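Local coordinates for protein aminoglycoside 6-adenylyltransferase (Bacillus subtilis, PDB 2PBE) that transfers an adenylyl group from ATP to the 6-hydroxyl of streptomycin, so conferring bacterial resistance to that antibiotic, at residues 63-77 / 90-104. Residues are numbered along the deposited sequence; the frame is centred on the assembly and turned at random.
Sequences WLEIFGKRIMMQKPE and FSYIILFEDGNKLDL
Trp-63 turns an edge of its six-membered ring toward the face of Tyr-92; planes at 80° and centroids 5.5 Å apart define an offset edge-to-face pair. Leu-64 reaches the same tyrosine through CD1, 3.8 Å from Tyr-92 CE1, while its CD2 meets Ile-94 CD1. Lys-75 CG and CD touch CD1 and CE1 of Tyr-92, its amine being bridged to Asp-61. Further along, Phe-67 CB packs against Phe-96 CE1 (3.6 Å), and Arg-70, with CG between its backbone N and carbonyl carbon, sets CB and CD against Ile-94 CG2.

The strands carrying Met-73 and Ile-94, 72-74 and 90-96, pair antiparallel, their axes approaching to 4.7 Å with N-to-C directions at 160°. Gln-74 and Ile-93 exchange two backbone hydrogen bonds. Ile-71 and Met-72, a selenomethionine, both face Leu-95, whose O accepts from Ile-71 N and whose N donates to Met-72 O.

At the polar edge, Glu-77 bends at chi2 (70°), bringing OE1 to Ser-91 OG (2.7 Å) and Ser-91 N (2.8 Å). The hydroxyl approaches on the syn side, the amide nearly along the C-O axis. Water 1 links Glu-77 N to Ser-91 O. The one-residue register shift identifies a classic beta bulge in strand 70-74, outermost within this chain, of the nucleotidyltransferase-family mixed sheet.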
loop_
_atom_site.group_PDB
_atom_site.type_symbol
_atom_site.label_atom_id
_atom_site.label_comp_id
_atom_site.label_asym_id
_atom_site.label_seq_id
_atom_site.Cartn_x
_atom_site.Cartn_y
_atom_site.Cartn_z
ATOM N N TRP A 63 -24.999 -5.560 -4.404
ATOM C CA TRP A 63 -23.581 -5.514 -4.068
ATOM C C TRP A 63 -23.162 -4.179 -3.422
ATOM O O TRP A 63 -22.112 -4.095 -2.771
ATOM C CB TRP A 63 -22.742 -5.772 -5.312
ATOM C CG TRP A 63 -22.958 -4.759 -6.351
ATOM C CD1 TRP A 63 -23.978 -4.727 -7.269
ATOM C CD2 TRP A 63 -22.170 -3.596 -6.570
ATOM N NE1 TRP A 63 -23.868 -3.599 -8.052
ATOM C CE2 TRP A 63 -22.767 -2.882 -7.652
ATOM C CE3 TRP A 63 -21.007 -3.076 -5.962
ATOM C CZ2 TRP A 63 -22.236 -1.661 -8.146
ATOM C CZ3 TRP A 63 -20.470 -1.859 -6.452
ATOM C CH2 TRP A 63 -21.095 -1.166 -7.539
ATOM N N LEU A 64 -23.980 -3.147 -3.617
ATOM C CA LEU A 64 -23.713 -1.820 -3.074
ATOM C C LEU A 64 -23.968 -1.718 -1.579
ATOM O O LEU A 64 -23.439 -0.843 -0.911
ATOM C CB LEU A 64 -24.575 -0.790 -3.800
ATOM C CG LEU A 64 -24.185 -0.381 -5.222
ATOM C CD1 LEU A 64 -25.353 0.285 -5.904
ATOM C CD2 LEU A 64 -23.002 0.548 -5.178
ATOM N N GLU A 65 -24.786 -2.623 -1.066
ATOM C CA GLU A 65 -25.164 -2.648 0.344
ATOM C C GLU A 65 -23.950 -2.783 1.241
ATOM O O GLU A 65 -23.999 -2.412 2.425
ATOM C CB GLU A 65 -26.134 -3.819 0.587
ATOM C CG GLU A 65 -27.272 -3.531 1.559
ATOM C CD GLU A 65 -28.205 -2.434 1.067
ATOM O OE1 GLU A 65 -28.089 -1.283 1.555
ATOM O OE2 GLU A 65 -29.051 -2.726 0.192
ATOM N N ILE A 66 -22.859 -3.288 0.670
ATOM C CA ILE A 66 -21.624 -3.493 1.414
ATOM C C ILE A 66 -20.994 -2.193 1.908
ATOM O O ILE A 66 -20.286 -2.177 2.921
ATOM C CB ILE A 66 -20.591 -4.266 0.562
ATOM C CG1 ILE A 66 -19.446 -4.754 1.458
ATOM C CG2 ILE A 66 -20.078 -3.372 -0.576
ATOM C CD1 ILE A 66 -18.436 -5.628 0.760
ATOM N N PHE A 67 -21.258 -1.104 1.196
ATOM C CA PHE A 67 -20.678 0.172 1.578
ATOM C C PHE A 67 -21.431 0.845 2.710
ATOM O O PHE A 67 -20.981 1.863 3.240
ATOM C CB PHE A 67 -20.619 1.094 0.370
ATOM C CG PHE A 67 -19.838 0.537 -0.782
ATOM C CD1 PHE A 67 -18.505 0.133 -0.609
ATOM C CD2 PHE A 67 -20.417 0.428 -2.048
ATOM C CE1 PHE A 67 -17.739 -0.379 -1.700
ATOM C CE2 PHE A 67 -19.674 -0.081 -3.150
ATOM C CZ PHE A 67 -18.328 -0.483 -2.975
ATOM N N GLY A 68 -22.587 0.292 3.073
ATOM C CA GLY A 68 -23.339 0.876 4.167
ATOM C C GLY A 68 -24.678 1.510 3.859
ATOM O O GLY A 68 -25.039 1.734 2.714
ATOM N N LYS A 69 -25.439 1.790 4.910
ATOM C CA LYS A 69 -26.748 2.397 4.753
ATOM C C LYS A 69 -26.614 3.799 4.204
ATOM O O LYS A 69 -25.771 4.584 4.645
ATOM C CB LYS A 69 -27.490 2.402 6.094
ATOM C CG LYS A 69 -28.373 1.169 6.392
ATOM C CD LYS A 69 -27.712 -0.170 6.059
ATOM C CE LYS A 69 -28.088 -0.682 4.655
ATOM N NZ LYS A 69 -27.051 -1.635 4.166
ATOM N N ARG A 70 -27.453 4.098 3.215
ATOM C CA ARG A 70 -27.430 5.403 2.576
ATOM C C ARG A 70 -28.732 6.171 2.673
ATOM O O ARG A 70 -29.804 5.587 2.870
ATOM C CB ARG A 70 -27.040 5.252 1.104
ATOM C CG ARG A 70 -27.690 4.093 0.388
ATOM C CD ARG A 70 -27.206 3.968 -1.049
ATOM N NE ARG A 70 -27.256 2.584 -1.501
ATOM C CZ ARG A 70 -28.366 1.898 -1.715
ATOM N NH1 ARG A 70 -29.552 2.458 -1.529
ATOM N NH2 ARG A 70 -28.294 0.639 -2.106
ATOM N N ILE A 71 -28.615 7.490 2.538
ATOM C CA ILE A 71 -29.753 8.394 2.567
ATOM C C ILE A 71 -30.425 8.309 1.191
ATOM O O ILE A 71 -31.643 8.235 1.097
ATOM C CB ILE A 71 -29.281 9.838 2.873
ATOM C CG1 ILE A 71 -28.725 9.886 4.298
ATOM C CG2 ILE A 71 -30.420 10.827 2.675
ATOM C CD1 ILE A 71 -28.021 11.158 4.668
HETATM N N MSE A 72 -29.628 8.319 0.126
HETATM C CA MSE A 72 -30.171 8.184 -1.227
HETATM C C MSE A 72 -29.058 7.936 -2.226
HETATM O O MSE A 72 -27.876 7.975 -1.868
HETATM C CB MSE A 72 -30.946 9.428 -1.637
HETATM C CG MSE A 72 -30.054 10.587 -1.970
HETATM SE SE MSE A 72 -30.986 12.143 -2.617
HETATM C CE MSE A 72 -29.771 13.452 -1.993
HETATM N N MSE A 73 -29.431 7.715 -3.486
HETATM C CA MSE A 73 -28.444 7.443 -4.511
HETATM C C MSE A 73 -28.916 7.869 -5.883
HETATM O O MSE A 73 -30.110 7.882 -6.158
HETATM C CB MSE A 73 -28.157 5.947 -4.489
HETATM C CG MSE A 73 -27.290 5.436 -5.603
HETATM SE SE MSE A 73 -27.190 3.504 -5.478
HETATM C CE MSE A 73 -28.653 2.985 -6.637
ATOM N N GLN A 74 -27.956 8.207 -6.749
ATOM C CA GLN A 74 -28.261 8.612 -8.116
ATOM C C GLN A 74 -27.398 7.814 -9.094
ATOM O O GLN A 74 -26.200 7.612 -8.851
ATOM C CB GLN A 74 -28.019 10.118 -8.302
ATOM C CG GLN A 74 -28.280 10.636 -9.725
ATOM C CD GLN A 74 -28.145 12.151 -9.849
ATOM O OE1 GLN A 74 -28.869 12.913 -9.190
ATOM N NE2 GLN A 74 -27.208 12.600 -10.692
ATOM N N LYS A 75 -28.012 7.327 -10.169
ATOM C CA LYS A 75 -27.290 6.580 -11.199
ATOM C C LYS A 75 -27.470 7.417 -12.471
ATOM O O LYS A 75 -28.428 7.232 -13.219
ATOM C CB LYS A 75 -27.860 5.172 -11.356
ATOM C CG LYS A 75 -27.698 4.317 -10.109
ATOM C CD LYS A 75 -28.102 2.863 -10.306
ATOM C CE LYS A 75 -29.602 2.651 -10.294
ATOM N NZ LYS A 75 -29.975 1.260 -10.724
ATOM N N PRO A 76 -26.534 8.359 -12.720
ATOM C CA PRO A 76 -26.520 9.274 -13.867
ATOM C C PRO A 76 -26.648 8.686 -15.270
ATOM O O PRO A 76 -27.134 9.363 -16.182
ATOM C CB PRO A 76 -25.199 10.016 -13.694
ATOM C CG PRO A 76 -25.006 10.023 -12.235
ATOM C CD PRO A 76 -25.343 8.605 -11.886
ATOM N N GLU A 77 -26.213 7.450 -15.461
ATOM C CA GLU A 77 -26.302 6.854 -16.778
ATOM C C GLU A 77 -27.459 5.877 -16.884
ATOM O O GLU A 77 -27.550 5.103 -17.840
ATOM C CB GLU A 77 -24.973 6.185 -17.134
ATOM C CG GLU A 77 -23.799 7.172 -17.286
ATOM C CD GLU A 77 -23.355 7.798 -15.953
ATOM O OE1 GLU A 77 -23.214 7.047 -14.957
ATOM O OE2 GLU A 77 -23.137 9.036 -15.899
ATOM N N PHE A 90 -20.473 3.935 -16.133
ATOM C CA PHE A 90 -21.676 3.802 -15.347
ATOM C C PHE A 90 -21.199 4.190 -13.962
ATOM O O PHE A 90 -20.235 3.624 -13.443
ATOM C CB PHE A 90 -22.181 2.361 -15.346
ATOM C CG PHE A 90 -23.639 2.248 -15.013
ATOM C CD1 PHE A 90 -24.619 2.596 -15.962
ATOM C CD2 PHE A 90 -24.046 1.833 -13.734
ATOM C CE1 PHE A 90 -26.000 2.529 -15.641
ATOM C CE2 PHE A 90 -25.429 1.762 -13.391
ATOM C CZ PHE A 90 -26.410 2.113 -14.353
ATOM N N SER A 91 -21.854 5.172 -13.367
ATOM C CA SER A 91 -21.442 5.608 -12.056
ATOM C C SER A 91 -22.588 5.631 -11.067
ATOM O O SER A 91 -23.737 5.400 -11.421
ATOM C CB SER A 91 -20.824 6.983 -12.170
ATOM O OG SER A 91 -21.733 7.858 -12.791
ATOM N N TYR A 92 -22.254 5.921 -9.818
ATOM C CA TYR A 92 -23.217 5.984 -8.741
ATOM C C TYR A 92 -22.834 7.163 -7.874
ATOM O O TYR A 92 -21.651 7.399 -7.652
ATOM C CB TYR A 92 -23.133 4.721 -7.891
ATOM C CG TYR A 92 -23.314 3.427 -8.653
ATOM C CD1 TYR A 92 -24.593 2.816 -8.744
ATOM C CD2 TYR A 92 -22.213 2.791 -9.293
ATOM C CE1 TYR A 92 -24.776 1.593 -9.449
ATOM C CE2 TYR A 92 -22.378 1.567 -10.018
ATOM C CZ TYR A 92 -23.669 0.975 -10.086
ATOM O OH TYR A 92 -23.861 -0.204 -10.766
ATOM N N ILE A 93 -23.812 7.931 -7.409
ATOM C CA ILE A 93 -23.488 9.030 -6.513
ATOM C C ILE A 93 -24.269 8.631 -5.281
ATOM O O ILE A 93 -25.500 8.515 -5.338
ATOM C CB ILE A 93 -23.959 10.426 -7.018
ATOM C CG1 ILE A 93 -23.066 10.911 -8.160
ATOM C CG2 ILE A 93 -23.854 11.458 -5.895
ATOM C CD1 ILE A 93 -23.210 10.151 -9.431
ATOM N N ILE A 94 -23.563 8.376 -4.185
ATOM C CA ILE A 94 -24.209 7.957 -2.955
ATOM C C ILE A 94 -24.006 8.950 -1.822
ATOM O O ILE A 94 -22.909 9.499 -1.643
ATOM C CB ILE A 94 -23.669 6.573 -2.496
ATOM C CG1 ILE A 94 -23.800 5.563 -3.628
ATOM C CG2 ILE A 94 -24.465 6.057 -1.292
ATOM C CD1 ILE A 94 -23.065 4.255 -3.364
ATOM N N LEU A 95 -25.075 9.167 -1.066
ATOM C CA LEU A 95 -25.012 10.027 0.095
ATOM C C LEU A 95 -25.227 9.074 1.255
ATOM O O LEU A 95 -26.339 8.606 1.486
ATOM C CB LEU A 95 -26.111 11.094 0.067
ATOM C CG LEU A 95 -26.021 12.019 1.294
ATOM C CD1 LEU A 95 -24.733 12.800 1.264
ATOM C CD2 LEU A 95 -27.211 12.944 1.358
ATOM N N PHE A 96 -24.158 8.777 1.984
ATOM C CA PHE A 96 -24.245 7.844 3.107
ATOM C C PHE A 96 -24.907 8.389 4.367
ATOM O O PHE A 96 -24.894 9.596 4.628
ATOM C CB PHE A 96 -22.851 7.320 3.449
ATOM C CG PHE A 96 -22.267 6.414 2.399
ATOM C CD1 PHE A 96 -22.755 5.099 2.241
ATOM C CD2 PHE A 96 -21.269 6.880 1.524
ATOM C CE1 PHE A 96 -22.252 4.245 1.216
ATOM C CE2 PHE A 96 -20.748 6.045 0.491
ATOM C CZ PHE A 96 -21.243 4.717 0.335
ATOM N N GLU A 97 -25.497 7.487 5.138
ATOM C CA GLU A 97 -26.149 7.882 6.373
ATOM C C GLU A 97 -25.184 8.523 7.354
ATOM O O GLU A 97 -25.542 9.476 8.036
ATOM C CB GLU A 97 -26.815 6.682 7.044
ATOM C CG GLU A 97 -28.259 6.480 6.672
ATOM C CD GLU A 97 -28.891 5.336 7.442
ATOM O OE1 GLU A 97 -28.685 5.263 8.676
ATOM O OE2 GLU A 97 -29.585 4.504 6.810
ATOM N N ASP A 98 -23.967 7.993 7.422
ATOM C CA ASP A 98 -22.947 8.497 8.343
ATOM C C ASP A 98 -22.499 9.888 7.908
ATOM O O ASP A 98 -21.757 10.560 8.617
ATOM C CB ASP A 98 -21.741 7.557 8.379
ATOM C CG ASP A 98 -20.835 7.702 7.165
ATOM O OD1 ASP A 98 -21.341 7.674 6.029
ATOM O OD2 ASP A 98 -19.609 7.847 7.354
ATOM N N GLY A 99 -22.955 10.314 6.734
ATOM C CA GLY A 99 -22.603 11.632 6.245
ATOM C C GLY A 99 -21.658 11.646 5.066
ATOM O O GLY A 99 -21.547 12.669 4.393
ATOM N N ASN A 100 -20.972 10.536 4.796
ATOM C CA ASN A 100 -20.046 10.538 3.676
ATOM C C ASN A 100 -20.705 10.481 2.306
ATOM O O ASN A 100 -21.816 9.962 2.140
ATOM C CB ASN A 100 -19.009 9.419 3.844
ATOM C CG ASN A 100 -17.909 9.803 4.822
ATOM O OD1 ASN A 100 -17.146 10.737 4.576
ATOM N ND2 ASN A 100 -17.828 9.097 5.930
ATOM N N LYS A 101 -20.020 11.058 1.329
ATOM C CA LYS A 101 -20.510 11.086 -0.035
ATOM C C LYS A 101 -19.486 10.415 -0.926
ATOM O O LYS A 101 -18.291 10.683 -0.833
ATOM C CB LYS A 101 -20.725 12.521 -0.492
ATOM C CG LYS A 101 -21.968 12.687 -1.365
ATOM C CD LYS A 101 -21.722 12.368 -2.820
ATOM C CE LYS A 101 -21.023 13.528 -3.529
ATOM N NZ LYS A 101 -21.003 13.352 -5.011
ATOM N N LEU A 102 -19.957 9.526 -1.786
ATOM C CA LEU A 102 -19.064 8.834 -2.688
ATOM C C LEU A 102 -19.528 9.048 -4.113
ATOM O O LEU A 102 -20.716 9.238 -4.370
ATOM C CB LEU A 102 -19.032 7.332 -2.368
ATOM C CG LEU A 102 -18.357 6.433 -3.411
ATOM C CD1 LEU A 102 -16.855 6.690 -3.445
ATOM C CD2 LEU A 102 -18.645 4.999 -3.109
ATOM N N ASP A 103 -18.563 9.026 -5.025
ATOM C CA ASP A 103 -18.808 9.148 -6.445
ATOM C C ASP A 103 -17.983 8.004 -7.041
ATOM O O ASP A 103 -16.764 8.083 -7.125
ATOM C CB ASP A 103 -18.301 10.488 -6.951
ATOM C CG ASP A 103 -19.366 11.263 -7.687
ATOM O OD1 ASP A 103 -19.858 10.746 -8.717
ATOM O OD2 ASP A 103 -19.716 12.384 -7.232
ATOM N N LEU A 104 -18.652 6.922 -7.418
ATOM C CA LEU A 104 -17.981 5.742 -7.967
ATOM C C LEU A 104 -18.249 5.544 -9.445
ATOM O O LEU A 104 -19.396 5.479 -9.860
ATOM C CB LEU A 104 -18.448 4.499 -7.205
ATOM C CG LEU A 104 -17.838 3.144 -7.545
ATOM C CD1 LEU A 104 -16.415 3.076 -7.011
ATOM C CD2 LEU A 104 -18.672 2.059 -6.905
HETATM O O HOH W 1 -25.355 5.255 -13.696
#